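Local coordinates for beta-Lactamase/D-Alanine Carboxypeptidase (Pseudomonas syringae pv. tomato, PDB 5EVI), which probably hydrolyses beta-lactam antibiotics to substituted beta-amino acids, as a class C beta-lactamase that confers antibiotic resistance, at residues T76-A81 with V164-S169; I108-L113 with G160-I165; E276-P281 with W315-G320. All coordinates share one frame; numbering follows the deposited sequence.

Contact 1: residues T76-A81 with V164-S169; sequences TLATWA and VIAARS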
ATOM      1  N   THR D  76      -5.837  -6.305  -2.741  1.00 18.17           N
ATOM      2  CA  THR D  76      -7.224  -6.558  -2.373  1.00 18.26           C
ATOM      3  C   THR D  76      -8.077  -6.844  -3.619  1.00 18.95           C
ATOM      4  O   THR D  76      -8.883  -7.778  -3.612  1.00 18.77           O
ATOM      5  CB  THR D  76      -7.795  -5.423  -1.526  1.00 18.44           C
ATOM      6  OG1 THR D  76      -6.839  -5.076  -0.501  1.00 17.75           O
ATOM      7  CG2 THR D  76      -9.125  -5.858  -0.906  1.00 18.26           C
ATOM      8  N   LEU D  77      -7.836  -6.117  -4.711  1.00 19.77           N
ATOM      9  CA  LEU D  77      -8.566  -6.375  -5.977  1.00 19.99           C
ATOM     10  C   LEU D  77      -8.335  -7.815  -6.431  1.00 20.40           C
ATOM     11  O   LEU D  77      -9.287  -8.534  -6.734  1.00 20.27           O
ATOM     12  CB  LEU D  77      -8.124  -5.407  -7.078  1.00 20.16           C
ATOM     13  CG  LEU D  77      -9.031  -5.291  -8.307  1.00 20.34           C
ATOM     14  CD1 LEU D  77     -10.219  -4.387  -7.993  1.00 20.43           C
ATOM     15  CD2 LEU D  77      -8.252  -4.758  -9.504  1.00 19.95           C
ATOM     16  N   ALA D  78      -7.075  -8.243  -6.453  1.00 21.33           N
ATOM     17  CA  ALA D  78      -6.744  -9.629  -6.843  1.00 22.37           C
ATOM     18  C   ALA D  78      -7.354 -10.693  -5.902  1.00 22.81           C
ATOM     19  O   ALA D  78      -7.894 -11.711  -6.370  1.00 22.37           O
ATOM     20  CB  ALA D  78      -5.244  -9.797  -6.933  1.00 22.56           C
ATOM     21  N   THR D  79      -7.297 -10.462  -4.586  1.00 23.27           N
ATOM     22  CA  THR D  79      -7.892 -11.423  -3.641  1.00 24.38           C
ATOM     23  C   THR D  79      -9.427 -11.367  -3.625  1.00 26.24           C
ATOM     24  O   THR D  79     -10.071 -12.326  -3.206  1.00 25.21           O
ATOM     25  CB  THR D  79      -7.383 -11.253  -2.194  1.00 24.16           C
ATOM     26  OG1 THR D  79      -7.779  -9.977  -1.688  1.00 23.73           O
ATOM     27  CG2 THR D  79      -5.860 -11.426  -2.123  1.00 23.67           C
ATOM     28  N   TRP D  80     -10.006 -10.248  -4.063  1.00 28.53           N
ATOM     29  CA  TRP D  80     -11.458 -10.152  -4.233  1.00 31.58           C
ATOM     30  C   TRP D  80     -11.871 -10.970  -5.467  1.00 34.10           C
ATOM     31  O   TRP D  80     -12.884 -11.659  -5.435  1.00 34.51           O
ATOM     32  CB  TRP D  80     -11.893  -8.692  -4.352  1.00 32.22           C
ATOM     33  CG  TRP D  80     -13.370  -8.409  -4.179  1.00 33.43           C
ATOM     34  CD1 TRP D  80     -14.246  -9.049  -3.352  1.00 34.07           C
ATOM     35  CD2 TRP D  80     -14.112  -7.369  -4.820  1.00 34.32           C
ATOM     36  NE1 TRP D  80     -15.498  -8.480  -3.452  1.00 35.26           N
ATOM     37  CE2 TRP D  80     -15.441  -7.443  -4.344  1.00 34.68           C
ATOM     38  CE3 TRP D  80     -13.783  -6.379  -5.754  1.00 34.15           C
ATOM     39  CZ2 TRP D  80     -16.443  -6.572  -4.786  1.00 34.96           C
ATOM     40  CZ3 TRP D  80     -14.768  -5.515  -6.187  1.00 34.76           C
ATOM     41  CH2 TRP D  80     -16.083  -5.611  -5.707  1.00 35.43           C
ATOM     42  N   ALA D  81     -11.075 -10.911  -6.536  1.00 37.26           N
ATOM     43  CA  ALA D  81     -11.281 -11.797  -7.696  1.00 40.85           C
ATOM     44  C   ALA D  81     -11.214 -13.279  -7.291  1.00 44.01           C
ATOM     45  O   ALA D  81     -12.060 -14.075  -7.712  1.00 42.75           O
ATOM     46  CB  ALA D  81     -10.272 -11.495  -8.796  1.00 40.68           C
ATOM     47  N   VAL D 164      -3.327  -5.957 -13.446  1.00 46.07           N
ATOM     48  CA  VAL D 164      -3.730  -6.257 -14.831  1.00 48.25           C
ATOM     49  C   VAL D 164      -4.420  -7.627 -14.915  1.00 49.15           C
ATOM     50  O   VAL D 164      -5.435  -7.762 -15.603  1.00 48.62           O
ATOM     51  CB  VAL D 164      -2.527  -6.170 -15.815  1.00 48.89           C
ATOM     52  CG1 VAL D 164      -2.899  -6.665 -17.211  1.00 49.33           C
ATOM     53  CG2 VAL D 164      -2.009  -4.739 -15.897  1.00 49.19           C
ATOM     54  N   ILE D 165      -3.871  -8.627 -14.219  1.00 50.40           N
ATOM     55  CA  ILE D 165      -4.496  -9.962 -14.110  1.00 51.77           C
ATOM     56  C   ILE D 165      -5.851  -9.912 -13.379  1.00 51.51           C
ATOM     57  O   ILE D 165      -6.803 -10.562 -13.810  1.00 51.44           O
ATOM     58  CB  ILE D 165      -3.542 -10.993 -13.434  1.00 53.04           C
ATOM     59  CG1 ILE D 165      -2.383 -11.327 -14.378  1.00 53.19           C
ATOM     60  CG2 ILE D 165      -4.275 -12.285 -13.059  1.00 53.98           C
ATOM     61  CD1 ILE D 165      -1.267 -12.148 -13.759  1.00 53.28           C
ATOM     62  N   ALA D 166      -5.933  -9.147 -12.288  1.00 51.55           N
ATOM     63  CA  ALA D 166      -7.165  -9.053 -11.482  1.00 51.88           C
ATOM     64  C   ALA D 166      -8.323  -8.357 -12.213  1.00 52.68           C
ATOM     65  O   ALA D 166      -9.473  -8.790 -12.110  1.00 52.45           O
ATOM     66  CB  ALA D 166      -6.884  -8.353 -10.159  1.00 51.10           C
ATOM     67  N   ALA D 167      -8.016  -7.281 -12.936  1.00 53.28           N
ATOM     68  CA  ALA D 167      -9.013  -6.550 -13.728  1.00 54.25           C
ATOM     69  C   ALA D 167      -9.465  -7.345 -14.958  1.00 54.77           C
ATOM     70  O   ALA D 167     -10.646  -7.350 -15.295  1.00 54.28           O
ATOM     71  CB  ALA D 167      -8.463  -5.197 -14.152  1.00 54.22           C
ATOM     72  N   ARG D 168      -8.519  -8.013 -15.616  1.00 56.49           N
ATOM     73  CA  ARG D 168      -8.815  -8.878 -16.767  1.00 58.58           C
ATOM     74  C   ARG D 168      -9.699 -10.088 -16.414  1.00 58.68           C
ATOM     75  O   ARG D 168     -10.493 -10.531 -17.250  1.00 58.77           O
ATOM     76  CB  ARG D 168      -7.513  -9.323 -17.444  1.00 59.35           C
ATOM     77  CG  ARG D 168      -7.696 -10.047 -18.768  1.00 60.91           C
ATOM     78  CD  ARG D 168      -6.432  -9.967 -19.608  1.00 61.58           C
ATOM     79  NE  ARG D 168      -6.526 -10.751 -20.839  1.00 62.84           N
ATOM     80  CZ  ARG D 168      -5.656 -10.700 -21.853  1.00 64.09           C
ATOM     81  NH1 ARG D 168      -4.594  -9.892 -21.816  1.00 65.06           N
ATOM     82  NH2 ARG D 168      -5.846 -11.468 -22.924  1.00 64.66           N
ATOM     83  N   SER D 169      -9.541 -10.613 -15.196  0.77 58.71           N
ATOM     84  CA  SER D 169     -10.405 -11.679 -14.667  0.77 58.45           C
ATOM     85  C   SER D 169     -11.846 -11.207 -14.448  0.77 57.90           C
ATOM     86  O   SER D 169     -12.779 -11.998 -14.566  0.77 57.99           O
ATOM     87  CB  SER D 169      -9.850 -12.221 -13.344  0.77 58.50           C
ATOM     88  OG  SER D 169      -8.548 -12.758 -13.505  0.77 58.17           O
TER
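Ala78 and Ala166 touch without any ring. The one flat ring nearby, the indole of Trp80, lies off the contact. It packs on Arg181 and Ala185 of helix 174-186 and on Leu252 and Ala255 of helix 250-258.

Ala166 is the central bump. Its CB points at the other helix and lies 3.6 Å from CA of Ala78, over the backbone more than beside the methyl. Leu77 closes one flank. Its CG is trans to the backbone N (chi1 -164°), and CD2 ends 3.9 Å from CB of Ala166. One turn on from Leu77, Ala81 turns its methyl toward the carbonyl O of Ala166. With such small residues the axes of the two segments come within 8.6 Å, at an angle of 40°.

In one of its two conformers, Ser169 brings OG to 2.8 Å from O of Ile165 and donates a hydrogen bond to it. That oxygen also accepts from Ser169 N.

This is alanine-mediated close packing of two helices, buried in the helical region of the serine beta-lactamase fold.

Contact 2: residues I108-L113 with G160-I165; sequences IPVFHL and GLLGVI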
ATOM      1  N   ILE D 108       5.235 -19.257 -13.703  1.00 42.93           N
ATOM      2  CA  ILE D 108       5.383 -18.914 -12.279  1.00 40.23           C
ATOM      3  C   ILE D 108       3.995 -18.639 -11.691  1.00 37.61           C
ATOM      4  O   ILE D 108       3.192 -17.963 -12.339  1.00 37.19           O
ATOM      5  CB  ILE D 108       6.271 -17.655 -12.087  1.00 40.77           C
ATOM      6  CG1 ILE D 108       7.670 -17.895 -12.663  1.00 41.46           C
ATOM      7  CG2 ILE D 108       6.385 -17.272 -10.610  1.00 40.38           C
ATOM      8  CD1 ILE D 108       8.451 -16.629 -12.934  1.00 41.62           C
ATOM      9  N   PRO D 109       3.709 -19.148 -10.465  1.00 35.53           N
ATOM     10  CA  PRO D 109       2.415 -18.825  -9.825  1.00 33.28           C
ATOM     11  C   PRO D 109       2.150 -17.309  -9.657  1.00 31.79           C
ATOM     12  O   PRO D 109       3.087 -16.535  -9.461  1.00 30.48           O
ATOM     13  CB  PRO D 109       2.511 -19.528  -8.465  1.00 34.33           C
ATOM     14  CG  PRO D 109       3.458 -20.672  -8.688  1.00 34.73           C
ATOM     15  CD  PRO D 109       4.453 -20.177  -9.704  1.00 34.91           C
ATOM     16  N   VAL D 110       0.875 -16.918  -9.725  1.00 29.89           N
ATOM     17  CA  VAL D 110       0.463 -15.498  -9.721  1.00 28.76           C
ATOM     18  C   VAL D 110       0.789 -14.792  -8.397  1.00 26.61           C
ATOM     19  O   VAL D 110       1.135 -13.603  -8.408  1.00 26.19           O
ATOM     20  CB  VAL D 110      -1.049 -15.348 -10.050  1.00 29.50           C
ATOM     21  CG1 VAL D 110      -1.553 -13.910  -9.881  1.00 30.32           C
ATOM     22  CG2 VAL D 110      -1.350 -15.819 -11.470  1.00 30.36           C
ATOM     23  N   PHE D 111       0.693 -15.513  -7.277  1.00 24.43           N
ATOM     24  CA  PHE D 111       0.856 -14.896  -5.947  1.00 23.92           C
ATOM     25  C   PHE D 111       2.195 -14.187  -5.778  1.00 22.42           C
ATOM     26  O   PHE D 111       2.269 -13.146  -5.129  1.00 22.38           O
ATOM     27  CB  PHE D 111       0.613 -15.899  -4.809  1.00 23.71           C
ATOM     28  CG  PHE D 111       1.711 -16.910  -4.594  1.00 23.91           C
ATOM     29  CD1 PHE D 111       2.760 -16.650  -3.711  1.00 24.17           C
ATOM     30  CD2 PHE D 111       1.660 -18.157  -5.212  1.00 24.60           C
ATOM     31  CE1 PHE D 111       3.752 -17.594  -3.483  1.00 24.37           C
ATOM     32  CE2 PHE D 111       2.658 -19.111  -4.982  1.00 24.56           C
ATOM     33  CZ  PHE D 111       3.698 -18.824  -4.119  1.00 24.52           C
ATOM     34  N   HIS D 112       3.239 -14.738  -6.397  1.00 21.23           N
ATOM     35  CA  HIS D 112       4.575 -14.131  -6.375  1.00 20.73           C
ATOM     36  C   HIS D 112       4.653 -12.663  -6.829  1.00 19.99           C
ATOM     37  O   HIS D 112       5.654 -11.994  -6.547  1.00 19.13           O
ATOM     38  CB  HIS D 112       5.528 -14.920  -7.275  1.00 20.97           C
ATOM     39  CG  HIS D 112       5.902 -16.258  -6.734  1.00 20.87           C
ATOM     40  ND1 HIS D 112       6.697 -16.420  -5.622  1.00 20.74           N
ATOM     41  CD2 HIS D 112       5.583 -17.501  -7.156  1.00 20.81           C
ATOM     42  CE1 HIS D 112       6.870 -17.711  -5.393  1.00 20.45           C
ATOM     43  NE2 HIS D 112       6.187 -18.386  -6.298  1.00 21.18           N
ATOM     44  N   LEU D 113       3.659 -12.199  -7.583  1.00 19.47           N
ATOM     45  CA  LEU D 113       3.618 -10.813  -8.055  1.00 19.55           C
ATOM     46  C   LEU D 113       3.166  -9.834  -6.979  1.00 19.45           C
ATOM     47  O   LEU D 113       3.395  -8.640  -7.116  1.00 18.63           O
ATOM     48  CB  LEU D 113       2.648 -10.676  -9.227  1.00 19.95           C
ATOM     49  CG  LEU D 113       2.888 -11.479 -10.512  1.00 20.50           C
ATOM     50  CD1 LEU D 113       1.627 -11.467 -11.351  1.00 21.17           C
ATOM     51  CD2 LEU D 113       4.051 -10.902 -11.301  1.00 21.27           C
ATOM     52  N   GLY D 160       2.360  -4.380 -10.547  1.00 30.08           N
ATOM     53  CA  GLY D 160       1.541  -3.816 -11.614  1.00 31.56           C
ATOM     54  C   GLY D 160       0.830  -4.888 -12.434  1.00 32.87           C
ATOM     55  O   GLY D 160      -0.341  -4.723 -12.793  1.00 32.90           O
ATOM     56  N   LEU D 161       1.538  -5.985 -12.712  1.00 33.92           N
ATOM     57  CA  LEU D 161       0.972  -7.134 -13.427  1.00 35.37           C
ATOM     58  C   LEU D 161      -0.159  -7.838 -12.657  1.00 37.01           C
ATOM     59  O   LEU D 161      -1.059  -8.395 -13.279  1.00 38.54           O
ATOM     60  CB  LEU D 161       2.072  -8.150 -13.780  1.00 35.45           C
ATOM     61  CG  LEU D 161       1.694  -9.331 -14.677  1.00 35.58           C
ATOM     62  CD1 LEU D 161       1.171  -8.853 -16.024  1.00 35.65           C
ATOM     63  CD2 LEU D 161       2.894 -10.247 -14.857  1.00 35.73           C
ATOM     64  N   LEU D 162      -0.103  -7.835 -11.324  1.00 38.11           N
ATOM     65  CA  LEU D 162      -1.181  -8.393 -10.488  1.00 39.36           C
ATOM     66  C   LEU D 162      -2.507  -7.651 -10.712  1.00 39.89           C
ATOM     67  O   LEU D 162      -3.557  -8.279 -10.844  1.00 39.66           O
ATOM     68  CB  LEU D 162      -0.794  -8.360  -9.001  1.00 39.35           C
ATOM     69  CG  LEU D 162      -1.709  -9.034  -7.973  1.00 39.15           C
ATOM     70  CD1 LEU D 162      -1.820 -10.531  -8.212  1.00 39.31           C
ATOM     71  CD2 LEU D 162      -1.203  -8.760  -6.562  1.00 39.00           C
ATOM     72  N   GLY D 163      -2.450  -6.323 -10.766  1.00 41.66           N
ATOM     73  CA  GLY D 163      -3.630  -5.506 -11.074  1.00 42.89           C
ATOM     74  C   GLY D 163      -4.208  -5.745 -12.465  1.00 44.74           C
ATOM     75  O   GLY D 163      -5.433  -5.746 -12.640  1.00 44.89           O
ATOM     76  N   VAL D 164      -3.327  -5.957 -13.446  1.00 46.07           N
ATOM     77  CA  VAL D 164      -3.730  -6.257 -14.831  1.00 48.25           C
ATOM     78  C   VAL D 164      -4.420  -7.627 -14.915  1.00 49.15           C
ATOM     79  O   VAL D 164      -5.435  -7.762 -15.603  1.00 48.62           O
ATOM     80  CB  VAL D 164      -2.527  -6.170 -15.815  1.00 48.89           C
ATOM     81  CG1 VAL D 164      -2.899  -6.665 -17.211  1.00 49.33           C
ATOM     82  CG2 VAL D 164      -2.009  -4.739 -15.897  1.00 49.19           C
ATOM     83  N   ILE D 165      -3.871  -8.627 -14.219  1.00 50.40           N
ATOM     84  CA  ILE D 165      -4.496  -9.962 -14.110  1.00 51.77           C
ATOM     85  C   ILE D 165      -5.851  -9.912 -13.379  1.00 51.51           C
ATOM     86  O   ILE D 165      -6.803 -10.562 -13.810  1.00 51.44           O
ATOM     87  CB  ILE D 165      -3.542 -10.993 -13.434  1.00 53.04           C
ATOM     88  CG1 ILE D 165      -2.383 -11.327 -14.378  1.00 53.19           C
ATOM     89  CG2 ILE D 165      -4.275 -12.285 -13.059  1.00 53.98           C
ATOM     90  CD1 ILE D 165      -1.267 -12.148 -13.759  1.00 53.28           C
TER
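Leu113 is the main bump of segment 108-113, and it enters a hollow formed by Leu161, Leu162 and Ile165 of helix 156-169. At the base, CB of Leu113 lies 4.2 Å from CB of Leu162. Both methyls of Leu113 pack on Leu161: CD2 of Leu113 lies 3.8 Å from CD2 of Leu161, and CD1 of Leu113 lies 3.9 Å from that same atom. CD1 alone reaches on to CD1 of Ile165, at 3.8 Å. CD1 also sits over the helix backbone, 4.0 Å from N of Leu162. The side chains of Leu113 and Ile165 cross at about a right angle, but Leu113 and Leu161 meet at a slant.

Val110 adds a second, smaller bump. Its CG1, set trans to the backbone N (chi1 173°), comes 3.8 Å from CD1 of Leu162. Both methyls of Val110, CG1 and CG2, stand at a looser 4.3 Å or so from CD1 of Ile165. The end of Ile165 is therefore touched by both Val110 and Leu113. Its extended chain (chi2 171°) carries CD1 out to meet them.

A turn brings the two bumps to the same side, with Leu113 N bonded to Val110 O at 3.0 Å. Val110 also touches Leu89 and Tyr96. Backbone bonds from Ile108 to Ile93 and from Val110 to Gln91 tie the segment to the preceding part of the chain.

All five touching residues are buried, and their side chains meet through aliphatic groups alone. A loop leading into the short helix 112-115 is thus seated on helix 156-169 by interlocking aliphatic branches, forming a patch of hydrophobic core in the helical region of the serine beta-lactamase fold.

Contact 3: residues E276-P281 with W315-G320; sequences EQYPTP and WVNKTG. With SO4 (sulfate ion), chain P.
Tyr278 and Trp315 share one face of an antiparallel strand pair with Glu276 and Asn317. The two aromatic side chains meet at a slant, CD2 of Tyr278 lying 4.1 Å from CD1 of Trp315. Asn317 turns its amide plane 89° to the tyrosine ring, with OD1 near the ring plane at its edge, 3.7 Å from CE2 of Tyr278. Asn317 holds CG between the backbone N and the carbonyl carbon (chi1 71°), which brings the amide toward strand 276-278.

One water joins three of these side chains. It donates to Glu276 OE1 and Asn317 OD1 and accepts from Tyr278 OH at 2.6 Å. Outside the pair, Glu276 forms a salt bridge with Arg152, and Tyr328 OH accepts from both Asn317 ND2 and Trp315 NE1.

On the other face Gln277 and Val316 run side by side, with CB of Gln277 3.8 Å from CG2 of Val316. In the backbone, Asn317 N bonds almost straight to Glu276 O at 2.8 Å.

Lys318 bends to bring NZ 2.9 Å from Thr319 O, to which it donates. NZ also bonds Tyr154 OH and lies 2.8 Å from O2 of a sulfate, probably from the crystallisation liquor. Thr319 OG1 donates to that same sulfate oxygen, and Ser68 OG also bonds the ion. The sequence Lys318-Thr319-Gly320 on an inner strand is consistent with the KTG motif of the serine beta-lactamase active site.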
ATOM      1  N   GLU D 276       3.145  -5.802   4.543  1.00 18.80           N
ATOM      2  CA  GLU D 276       4.297  -6.311   5.269  1.00 19.08           C
ATOM      3  C   GLU D 276       3.951  -6.306   6.744  1.00 19.26           C
ATOM      4  O   GLU D 276       3.265  -5.378   7.208  1.00 17.71           O
ATOM      5  CB  GLU D 276       5.511  -5.410   4.993  1.00 20.27           C
ATOM      6  CG  GLU D 276       5.793  -5.309   3.498  1.00 21.17           C
ATOM      7  CD  GLU D 276       7.034  -4.525   3.123  1.00 22.50           C
ATOM      8  OE1 GLU D 276       7.778  -4.032   4.009  1.00 24.20           O
ATOM      9  OE2 GLU D 276       7.256  -4.390   1.899  1.00 22.23           O
ATOM     10  N   GLN D 277       4.399  -7.329   7.487  1.00 18.91           N
ATOM     11  CA  GLN D 277       4.052  -7.420   8.920  1.00 19.13           C
ATOM     12  C   GLN D 277       5.170  -7.945   9.792  1.00 19.52           C
ATOM     13  O   GLN D 277       6.135  -8.545   9.312  1.00 18.14           O
ATOM     14  CB  GLN D 277       2.793  -8.283   9.136  1.00 19.41           C
ATOM     15  CG  GLN D 277       3.015  -9.781   8.961  1.00 19.88           C
ATOM     16  CD  GLN D 277       1.758 -10.636   9.069  1.00 19.98           C
ATOM     17  OE1 GLN D 277       1.763 -11.709   9.722  1.00 20.68           O
ATOM     18  NE2 GLN D 277       0.712 -10.225   8.399  1.00 19.57           N
ATOM     19  N   TYR D 278       4.999  -7.743  11.093  1.00 20.47           N
ATOM     20  CA  TYR D 278       6.000  -8.098  12.094  1.00 20.94           C
ATOM     21  C   TYR D 278       5.285  -8.771  13.264  1.00 22.15           C
ATOM     22  O   TYR D 278       4.308  -8.227  13.787  1.00 21.58           O
ATOM     23  CB  TYR D 278       6.764  -6.855  12.567  1.00 21.01           C
ATOM     24  CG  TYR D 278       7.410  -6.097  11.428  1.00 20.92           C
ATOM     25  CD1 TYR D 278       8.720  -6.353  11.057  1.00 21.01           C
ATOM     26  CD2 TYR D 278       6.693  -5.138  10.691  1.00 21.02           C
ATOM     27  CE1 TYR D 278       9.318  -5.684  10.002  1.00 21.50           C
ATOM     28  CE2 TYR D 278       7.276  -4.473   9.621  1.00 20.98           C
ATOM     29  CZ  TYR D 278       8.593  -4.745   9.278  1.00 21.86           C
ATOM     30  OH  TYR D 278       9.199  -4.103   8.217  1.00 22.70           O
ATOM     31  N   PRO D 279       5.765  -9.955  13.672  1.00 22.94           N
ATOM     32  CA  PRO D 279       5.108 -10.652  14.756  1.00 24.20           C
ATOM     33  C   PRO D 279       5.409 -10.047  16.125  1.00 25.48           C
ATOM     34  O   PRO D 279       6.494  -9.527  16.362  1.00 24.04           O
ATOM     35  CB  PRO D 279       5.672 -12.073  14.655  1.00 24.05           C
ATOM     36  CG  PRO D 279       7.038 -11.877  14.098  1.00 23.61           C
ATOM     37  CD  PRO D 279       6.882 -10.747  13.112  1.00 23.59           C
ATOM     38  N   THR D 280       4.418 -10.123  17.000  1.00 27.51           N
ATOM     39  CA  THR D 280       4.560  -9.734  18.401  1.00 29.42           C
ATOM     40  C   THR D 280       5.643 -10.614  19.053  1.00 30.71           C
ATOM     41  O   THR D 280       5.802 -11.780  18.658  1.00 31.27           O
ATOM     42  CB  THR D 280       3.207  -9.927  19.131  1.00 30.53           C
ATOM     43  OG1 THR D 280       3.219  -9.276  20.405  1.00 32.23           O
ATOM     44  CG2 THR D 280       2.879 -11.415  19.326  1.00 31.15           C
ATOM     45  N   PRO D 281       6.409 -10.068  20.023  1.00 31.99           N
ATOM     46  CA  PRO D 281       6.454  -8.675  20.490  1.00 31.97           C
ATOM     47  C   PRO D 281       7.146  -7.714  19.511  1.00 31.50           C
ATOM     48  O   PRO D 281       8.190  -8.044  18.925  1.00 29.82           O
ATOM     49  CB  PRO D 281       7.228  -8.762  21.814  1.00 32.97           C
ATOM     50  CG  PRO D 281       7.994 -10.040  21.733  1.00 33.04           C
ATOM     51  CD  PRO D 281       7.138 -10.969  20.935  1.00 32.54           C
ATOM     52  N   TRP D 315       1.948  -6.433  13.817  1.00 21.65           N
ATOM     53  CA  TRP D 315       2.016  -5.073  13.272  1.00 20.88           C
ATOM     54  C   TRP D 315       2.084  -5.117  11.741  1.00 19.97           C
ATOM     55  O   TRP D 315       3.126  -5.418  11.160  1.00 19.14           O
ATOM     56  CB  TRP D 315       3.235  -4.350  13.853  1.00 21.46           C
ATOM     57  CG  TRP D 315       3.430  -2.935  13.427  1.00 21.82           C
ATOM     58  CD1 TRP D 315       3.946  -2.480  12.236  1.00 21.90           C
ATOM     59  CD2 TRP D 315       3.184  -1.774  14.225  1.00 22.51           C
ATOM     60  NE1 TRP D 315       3.998  -1.110  12.241  1.00 22.38           N
ATOM     61  CE2 TRP D 315       3.537  -0.648  13.449  1.00 22.52           C
ATOM     62  CE3 TRP D 315       2.669  -1.576  15.512  1.00 22.93           C
ATOM     63  CZ2 TRP D 315       3.390   0.665  13.919  1.00 22.97           C
ATOM     64  CZ3 TRP D 315       2.518  -0.265  15.988  1.00 22.97           C
ATOM     65  CH2 TRP D 315       2.881   0.840  15.190  1.00 22.81           C
ATOM     66  N   VAL D 316       0.971  -4.804  11.092  1.00 19.60           N
ATOM     67  CA  VAL D 316       0.890  -4.839   9.642  1.00 19.94           C
ATOM     68  C   VAL D 316       0.997  -3.410   9.143  1.00 19.64           C
ATOM     69  O   VAL D 316       0.263  -2.520   9.604  1.00 18.65           O
ATOM     70  CB  VAL D 316      -0.429  -5.452   9.147  1.00 20.33           C
ATOM     71  CG1 VAL D 316      -0.439  -5.539   7.614  1.00 20.69           C
ATOM     72  CG2 VAL D 316      -0.658  -6.810   9.799  1.00 20.75           C
ATOM     73  N   ASN D 317       1.910  -3.187   8.203  1.00 19.16           N
ATOM     74  CA  ASN D 317       2.147  -1.845   7.705  1.00 19.08           C
ATOM     75  C   ASN D 317       2.450  -1.758   6.217  1.00 18.53           C
ATOM     76  O   ASN D 317       2.763  -2.753   5.580  1.00 18.55           O
ATOM     77  CB  ASN D 317       3.241  -1.132   8.535  1.00 19.11           C
ATOM     78  CG  ASN D 317       4.641  -1.681   8.306  1.00 19.44           C
ATOM     79  OD1 ASN D 317       4.859  -2.652   7.569  1.00 20.79           O
ATOM     80  ND2 ASN D 317       5.610  -1.032   8.915  1.00 18.91           N
ATOM     81  N   LYS D 318       2.337  -0.539   5.681  1.00 17.86           N
ATOM     82  CA  LYS D 318       2.830  -0.232   4.355  1.00 17.23           C
ATOM     83  C   LYS D 318       3.252   1.237   4.279  1.00 17.76           C
ATOM     84  O   LYS D 318       2.469   2.135   4.643  1.00 17.15           O
ATOM     85  CB  LYS D 318       1.762  -0.554   3.308  1.00 17.11           C
ATOM     86  CG  LYS D 318       2.192  -0.445   1.851  1.00 17.05           C
ATOM     87  CD  LYS D 318       3.152  -1.557   1.429  1.00 17.00           C
ATOM     88  CE  LYS D 318       3.872  -1.211   0.133  1.00 16.82           C
ATOM     89  NZ  LYS D 318       5.122  -0.413   0.314  1.00 16.63           N
ATOM     90  N   THR D 319       4.487   1.461   3.831  1.00 18.16           N
ATOM     91  CA  THR D 319       4.949   2.784   3.469  1.00 19.20           C
ATOM     92  C   THR D 319       4.515   3.082   2.038  1.00 19.44           C
ATOM     93  O   THR D 319       4.279   2.171   1.231  1.00 18.41           O
ATOM     94  CB  THR D 319       6.477   2.936   3.585  1.00 19.46           C
ATOM     95  OG1 THR D 319       7.144   1.893   2.857  1.00 20.21           O
ATOM     96  CG2 THR D 319       6.921   2.880   5.013  1.00 19.64           C
ATOM     97  N   GLY D 320       4.395   4.365   1.729  1.00 19.52           N
ATOM     98  CA  GLY D 320       4.181   4.796   0.353  1.00 20.14           C
ATOM     99  C   GLY D 320       4.705   6.200   0.091  1.00 21.04           C
ATOM    100  O   GLY D 320       4.412   7.133   0.854  1.00 21.79           O
TER
HETATM  101  S   SO4 P 402       7.888   2.486  -0.682  1.00 35.28           S
HETATM  102  O1  SO4 P 402       9.359   2.512  -0.547  1.00 34.84           O
HETATM  103  O2  SO4 P 402       7.356   1.204  -0.166  1.00 34.41           O
HETATM  104  O3  SO4 P 402       7.567   2.591  -2.117  1.00 36.81           O
HETATM  105  O4  SO4 P 402       7.258   3.592   0.075  1.00 35.68           O
HETATM  106  O   HOH W   1       7.547  -2.926   6.527  1.00 18.73           O
HETATM  107  O   HOH W   2       7.032  -1.689   1.673  1.00 23.93           O

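Overall arrangement
Contacts 1 and 2 form one continuous core. Their centres are about 9 Å apart, both use helix 156-169, and they share Val164 and Ile165. Ala78 CB of contact 1 touches Leu162 CD1 of contact 2 at 3.7 Å. Contact 3 stands apart in the antiparallel sheet. Its centre lies about 23 Å from that of contact 1 and 22 Å from that of contact 2, with nearest atoms about 10 Å away in each case. Helix 70-83 carries Lys71 of a probable Ser68-Lys71 SxxK motif, and the sulfate is hydrogen-bonded by both Ser68 and Thr319. Contact 3 supplies Lys318 of the probable site. In contact 2 the side chain of Leu162 lies near the SxxK residues without touching them.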